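Local coordinates for protein putative oxidoreductase molybdopterin-binding subunit (Sulfolobus tokodaii, PDB 4ZOH) that probably serves as the molybdenum-cofactor subunit of a xanthine-oxidase-family oxidoreductase, binding a pterin cytosine dinucleotide where its substrate is oxidised, at residues A[247-252]-A[637-642]; A[524-529]-A[535-540]. All blocks are in the same frame, centred on the assembly; numbering follows the deposited sequence.

Contact 1: A[247-252]-A[637-642]; sequences EEFISA and QDYPIP
Phe-249 and Tyr-639 meet through their rings in an oblique aromatic pair, the centroids 5.6 Å apart and the planes inclined at 50°. The leading corner of the phenylalanine does the touching: its CE1 comes to 3.6 Å from CD2 of Tyr-639. The same CE1 also lies 3.6 Å from CB of Tyr-639, and CZ of Phe-249 follows at 3.9 Å from that CB, so the corner rests in the elbow where the tyrosine ring leaves its backbone. CG of Tyr-639 stands anti to the backbone N (chi1 -170°), which carries CD2 over to Phe-249 CE1, while CB itself faces the helix. Around the pair, Phe-636 meets Phe-249 edge-to-face, and Ile-161 and Ser-163 also pack on Phe-249. The contact joins the last turn of helix 245-251 to the loop between helix 600-619 and strand 651-655, so that parts of both molybdopterin cofactor-binding family regions meet in a buried contact, with other protein chains of the assembly packing on the 637-642 loop. Pro-640, next to the tyrosine, is the centre of an inverse gamma turn, closed by a weak bond from Ile-641 N to Tyr-639 O. No hydrogen bond passes between the two segments; the polar end of Tyr-639 is held elsewhere, its OH bonded to the backbone N of Ile-161 and weakly to Glu-621. The side chain of Tyr-639 lies about 13 Å from the bound pterin cytosine dinucleotide.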
loop_
_atom_site.group_PDB
_atom_site.type_symbol
_atom_site.label_atom_id
_atom_site.label_comp_id
_atom_site.label_asym_id
_atom_site.label_seq_id
_atom_site.Cartn_x
_atom_site.Cartn_y
_atom_site.Cartn_z
ATOM N N GLU A 247 -6.819 -24.313 -9.241
ATOM C CA GLU A 247 -6.477 -24.573 -7.851
ATOM C C GLU A 247 -7.657 -24.411 -6.920
ATOM O O GLU A 247 -7.884 -25.252 -6.006
ATOM C CB GLU A 247 -5.344 -23.608 -7.400
ATOM C CG GLU A 247 -3.983 -23.999 -8.005
ATOM C CD GLU A 247 -2.899 -23.126 -7.410
ATOM O OE1 GLU A 247 -2.404 -23.406 -6.290
ATOM O OE2 GLU A 247 -2.590 -22.142 -8.071
ATOM N N GLU A 248 -8.397 -23.297 -7.099
ATOM C CA GLU A 248 -9.470 -22.998 -6.183
ATOM C C GLU A 248 -10.469 -24.182 -6.268
ATOM O O GLU A 248 -10.836 -24.730 -5.272
ATOM C CB GLU A 248 -10.170 -21.647 -6.573
ATOM C CG GLU A 248 -11.072 -21.150 -5.462
ATOM C CD GLU A 248 -10.349 -20.526 -4.274
ATOM O OE1 GLU A 248 -11.068 -19.847 -3.500
ATOM O OE2 GLU A 248 -9.063 -20.688 -4.087
ATOM N N PHE A 249 -10.847 -24.595 -7.479
ATOM C CA PHE A 249 -11.857 -25.654 -7.630
ATOM C C PHE A 249 -11.450 -26.931 -6.935
ATOM O O PHE A 249 -12.258 -27.533 -6.289
ATOM C CB PHE A 249 -12.132 -25.963 -9.124
ATOM C CG PHE A 249 -13.206 -25.098 -9.704
ATOM C CD1 PHE A 249 -14.513 -25.196 -9.205
ATOM C CD2 PHE A 249 -12.921 -24.183 -10.732
ATOM C CE1 PHE A 249 -15.537 -24.402 -9.696
ATOM C CE2 PHE A 249 -13.943 -23.405 -11.252
ATOM C CZ PHE A 249 -15.249 -23.504 -10.745
ATOM N N ILE A 250 -10.158 -27.270 -7.040
ATOM C CA ILE A 250 -9.613 -28.505 -6.529
ATOM C C ILE A 250 -9.394 -28.498 -5.003
ATOM O O ILE A 250 -9.417 -29.550 -4.335
ATOM C CB ILE A 250 -8.390 -28.733 -7.414
ATOM C CG1 ILE A 250 -8.805 -29.556 -8.613
ATOM C CG2 ILE A 250 -7.133 -29.118 -6.702
ATOM C CD1 ILE A 250 -7.812 -29.419 -9.729
ATOM N N SER A 251 -9.233 -27.315 -4.434
ATOM C CA SER A 251 -8.846 -27.233 -3.023
ATOM C C SER A 251 -9.796 -26.527 -2.091
ATOM O O SER A 251 -9.575 -26.489 -0.875
ATOM C CB SER A 251 -7.442 -26.584 -2.932
ATOM O OG SER A 251 -7.404 -25.310 -3.556
ATOM N N ALA A 252 -10.827 -25.863 -2.605
ATOM C CA ALA A 252 -11.561 -25.015 -1.657
ATOM C C ALA A 252 -12.997 -24.817 -2.093
ATOM O O ALA A 252 -13.308 -24.951 -3.301
ATOM C CB ALA A 252 -10.864 -23.696 -1.441
ATOM N N GLN A 637 -16.182 -23.776 -17.234
ATOM C CA GLN A 637 -16.847 -24.525 -18.329
ATOM C C GLN A 637 -17.413 -25.791 -17.739
ATOM O O GLN A 637 -18.603 -25.953 -17.834
ATOM C CB GLN A 637 -15.897 -24.782 -19.512
ATOM C CG GLN A 637 -16.336 -25.818 -20.533
ATOM C CD GLN A 637 -15.163 -26.244 -21.408
ATOM O OE1 GLN A 637 -14.847 -25.611 -22.402
ATOM N NE2 GLN A 637 -14.492 -27.315 -21.016
ATOM N N ASP A 638 -16.600 -26.634 -17.056
ATOM C CA ASP A 638 -17.089 -27.944 -16.551
ATOM C C ASP A 638 -17.829 -27.906 -15.201
ATOM O O ASP A 638 -18.517 -28.853 -14.841
ATOM C CB ASP A 638 -15.969 -29.006 -16.465
ATOM C CG ASP A 638 -15.115 -29.056 -17.687
ATOM O OD1 ASP A 638 -15.631 -28.900 -18.809
ATOM O OD2 ASP A 638 -13.891 -29.239 -17.532
ATOM N N TYR A 639 -17.647 -26.845 -14.413
ATOM C CA TYR A 639 -18.463 -26.632 -13.214
ATOM C C TYR A 639 -19.441 -25.491 -13.522
ATOM O O TYR A 639 -19.081 -24.328 -13.423
ATOM C CB TYR A 639 -17.632 -26.334 -11.962
ATOM C CG TYR A 639 -18.507 -26.364 -10.738
ATOM C CD1 TYR A 639 -18.819 -27.564 -10.121
ATOM C CD2 TYR A 639 -19.047 -25.193 -10.227
ATOM C CE1 TYR A 639 -19.654 -27.592 -8.995
ATOM C CE2 TYR A 639 -19.880 -25.212 -9.139
ATOM C CZ TYR A 639 -20.200 -26.437 -8.541
ATOM O OH TYR A 639 -21.030 -26.409 -7.456
ATOM N N PRO A 640 -20.673 -25.831 -13.936
ATOM C CA PRO A 640 -21.508 -24.845 -14.666
ATOM C C PRO A 640 -22.301 -23.921 -13.769
ATOM O O PRO A 640 -23.542 -24.104 -13.632
ATOM C CB PRO A 640 -22.460 -25.760 -15.466
ATOM C CG PRO A 640 -22.646 -26.934 -14.557
ATOM C CD PRO A 640 -21.306 -27.177 -13.912
ATOM N N ILE A 641 -21.666 -22.902 -13.175
ATOM C CA ILE A 641 -22.500 -21.968 -12.410
ATOM C C ILE A 641 -23.410 -21.212 -13.449
ATOM O O ILE A 641 -22.998 -21.053 -14.604
ATOM C CB ILE A 641 -21.675 -21.026 -11.499
ATOM C CG1 ILE A 641 -20.890 -19.940 -12.267
ATOM C CG2 ILE A 641 -20.736 -21.890 -10.657
ATOM C CD1 ILE A 641 -20.458 -18.778 -11.320
ATOM N N PRO A 642 -24.619 -20.777 -13.046
ATOM C CA PRO A 642 -25.501 -20.233 -14.112
ATOM C C PRO A 642 -25.074 -18.844 -14.669
ATOM O O PRO A 642 -24.573 -17.987 -13.921
ATOM C CB PRO A 642 -26.860 -20.094 -13.440
ATOM C CG PRO A 642 -26.622 -20.122 -12.015
ATOM C CD PRO A 642 -25.347 -20.923 -11.767
#

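Contact 2: A[524-529]-A[535-540]; sequences EGNVTH and KVTFNE
Val-527 and Val-536 form an antiparallel hydrogen-bonded pair, in a hairpin whose touching parts run 167° apart. Val-527 N reaches Val-536 O at 2.9 Å, and Val-536 N returns the bond to Val-527 O at 2.7 Å. Their side chains share one face of the sheet, where Val-527 CB stands 4.4 Å from Val-536 CG1 and Ile-541 of the following helix packs on both. Thr-528 and Lys-535, the neighbouring non-hydrogen-bonded pair, lie side by side on the other face; the extended lysine chain runs on until its CE is 4.0 Å from CB of Asn-526. Asn-526, at the start of strand 526-528, makes the polar link to the helix. With CG anti to its own carbonyl carbon (chi1 -45°), it brings OD1 to 2.9 Å from Phe-538 N, which meets a lone pair in the carbonyl plane. An alanine here is likely to leave that amide of the first helical turn without its side-chain acceptor and to weaken the tie between strand and helix. Gly-525 sits where a beta carbon would crowd CB of Phe-538. The O of Gly-525 approaches CB of Phe-538 to 3.5 Å while lying near the ring plane at the edge. Thr-537 turns the chain from strand to helix: Glu-540 N donates to Thr-537 OG1 at 3.2 Å, and Thr-537 N donates to Glu-540 OE1 at 3.1 Å, the oxygen being met from above its carboxylate plane. These reciprocal bonds are a capping box, here starting helix 538-547 directly after a beta hairpin.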
loop_
_atom_site.group_PDB
_atom_site.type_symbol
_atom_site.label_atom_id
_atom_site.label_comp_id
_atom_site.label_asym_id
_atom_site.label_seq_id
_atom_site.Cartn_x
_atom_site.Cartn_y
_atom_site.Cartn_z
ATOM N N GLU A 524 -32.371 15.453 16.610
ATOM C CA GLU A 524 -31.448 15.671 15.480
ATOM C C GLU A 524 -29.990 16.071 15.863
ATOM O O GLU A 524 -29.325 16.812 15.146
ATOM C CB GLU A 524 -32.082 16.620 14.434
ATOM C CG GLU A 524 -33.498 16.153 14.034
ATOM C CD GLU A 524 -34.128 16.934 12.914
ATOM O OE1 GLU A 524 -34.018 18.169 12.870
ATOM O OE2 GLU A 524 -34.739 16.293 12.053
ATOM N N GLY A 525 -29.530 15.570 17.009
ATOM C CA GLY A 525 -28.199 15.874 17.473
ATOM C C GLY A 525 -28.077 17.084 18.392
ATOM O O GLY A 525 -27.052 17.234 19.067
ATOM N N ASN A 526 -29.102 17.957 18.414
ATOM C CA ASN A 526 -29.092 19.154 19.282
ATOM C C ASN A 526 -29.760 18.913 20.634
ATOM O O ASN A 526 -30.620 18.081 20.747
ATOM C CB ASN A 526 -29.671 20.365 18.568
ATOM C CG ASN A 526 -29.153 20.513 17.146
ATOM O OD1 ASN A 526 -27.946 20.640 16.892
ATOM N ND2 ASN A 526 -30.075 20.442 16.197
ATOM N N VAL A 527 -29.317 19.599 21.684
ATOM C CA VAL A 527 -30.004 19.469 22.975
ATOM C C VAL A 527 -30.630 20.857 23.333
ATOM O O VAL A 527 -30.004 21.918 23.114
ATOM C CB VAL A 527 -29.129 18.754 24.050
ATOM C CG1 VAL A 527 -29.794 18.728 25.408
ATOM C CG2 VAL A 527 -28.853 17.314 23.647
ATOM N N THR A 528 -31.903 20.831 23.756
ATOM C CA THR A 528 -32.676 22.046 24.102
ATOM C C THR A 528 -33.281 21.944 25.507
ATOM O O THR A 528 -33.784 20.858 25.937
ATOM C CB THR A 528 -33.830 22.348 23.116
ATOM O OG1 THR A 528 -34.653 21.192 23.010
ATOM C CG2 THR A 528 -33.360 22.668 21.723
ATOM N N HIS A 529 -33.225 23.079 26.215
ATOM C CA HIS A 529 -33.895 23.234 27.510
ATOM C C HIS A 529 -35.430 23.289 27.324
ATOM O O HIS A 529 -35.962 24.279 26.838
ATOM C CB HIS A 529 -33.379 24.452 28.302
ATOM C CG HIS A 529 -33.510 24.277 29.786
ATOM N ND1 HIS A 529 -34.648 24.627 30.483
ATOM C CD2 HIS A 529 -32.678 23.715 30.694
ATOM C CE1 HIS A 529 -34.499 24.319 31.759
ATOM N NE2 HIS A 529 -33.313 23.759 31.913
ATOM N N LYS A 535 -30.694 26.184 23.626
ATOM C CA LYS A 535 -30.332 25.104 22.738
ATOM C C LYS A 535 -28.808 25.059 22.578
ATOM O O LYS A 535 -28.181 26.093 22.400
ATOM C CB LYS A 535 -30.983 25.390 21.386
ATOM C CG LYS A 535 -31.063 24.228 20.414
ATOM C CD LYS A 535 -31.325 24.723 18.990
ATOM C CE LYS A 535 -31.957 23.621 18.160
ATOM N NZ LYS A 535 -31.769 23.986 16.734
ATOM N N VAL A 536 -28.218 23.867 22.621
ATOM C CA VAL A 536 -26.812 23.705 22.198
ATOM C C VAL A 536 -26.738 22.746 21.001
ATOM O O VAL A 536 -27.313 21.667 21.053
ATOM C CB VAL A 536 -25.856 23.373 23.401
ATOM C CG1 VAL A 536 -26.372 22.220 24.256
ATOM C CG2 VAL A 536 -24.414 23.192 22.945
ATOM N N THR A 537 -26.104 23.196 19.912
ATOM C CA THR A 537 -25.963 22.385 18.702
ATOM C C THR A 537 -25.082 21.122 18.881
ATOM O O THR A 537 -24.289 21.026 19.850
ATOM C CB THR A 537 -25.367 23.178 17.548
ATOM O OG1 THR A 537 -24.038 23.576 17.903
ATOM C CG2 THR A 537 -26.259 24.417 17.168
ATOM N N PHE A 538 -25.237 20.165 17.944
ATOM C CA PHE A 538 -24.417 18.928 17.894
ATOM C C PHE A 538 -22.911 19.274 17.950
ATOM O O PHE A 538 -22.220 18.834 18.867
ATOM C CB PHE A 538 -24.740 18.102 16.635
ATOM C CG PHE A 538 -23.802 16.934 16.420
ATOM C CD1 PHE A 538 -24.010 15.734 17.092
ATOM C CD2 PHE A 538 -22.713 17.035 15.522
ATOM C CE1 PHE A 538 -23.138 14.651 16.874
ATOM C CE2 PHE A 538 -21.845 15.961 15.304
ATOM C CZ PHE A 538 -22.044 14.766 15.997
ATOM N N ASN A 539 -22.461 20.121 17.030
ATOM C CA ASN A 539 -21.084 20.523 16.971
ATOM C C ASN A 539 -20.554 21.212 18.266
ATOM O O ASN A 539 -19.416 20.932 18.686
ATOM C CB ASN A 539 -20.799 21.349 15.712
ATOM C CG ASN A 539 -20.842 20.497 14.435
ATOM O OD1 ASN A 539 -21.887 20.404 13.738
ATOM N ND2 ASN A 539 -19.708 19.873 14.109
ATOM N N GLU A 540 -21.389 22.047 18.910
ATOM C CA GLU A 540 -21.014 22.656 20.195
ATOM C C GLU A 540 -20.930 21.622 21.299
ATOM O O GLU A 540 -20.029 21.693 22.130
ATOM C CB GLU A 540 -21.950 23.817 20.644
ATOM C CG GLU A 540 -21.786 25.152 19.929
ATOM C CD GLU A 540 -23.150 25.871 19.767
ATOM O OE1 GLU A 540 -24.149 25.545 20.492
ATOM O OE2 GLU A 540 -23.232 26.761 18.888
#

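Contacts 1 and 2 lie on opposite sides of the chain's centre, their centres 57 Å apart and their nearest atoms about 41 Å apart. They share no helix, strand or sheet. In sequence one encloses the other: 247-252 comes first, then the whole of 524-529 and 535-540, and finally 637-642. Contact 1 is a long-range closure, bringing together segments 385 residues apart in a buried contact, whereas contact 2 is a local hairpin and helix start about 43 Å from the chain's centre. Three of the four segments fall in the second molybdopterin cofactor-binding family region, which contributes to both a buried contact near other chains of the assembly and an outlying part of the subunit.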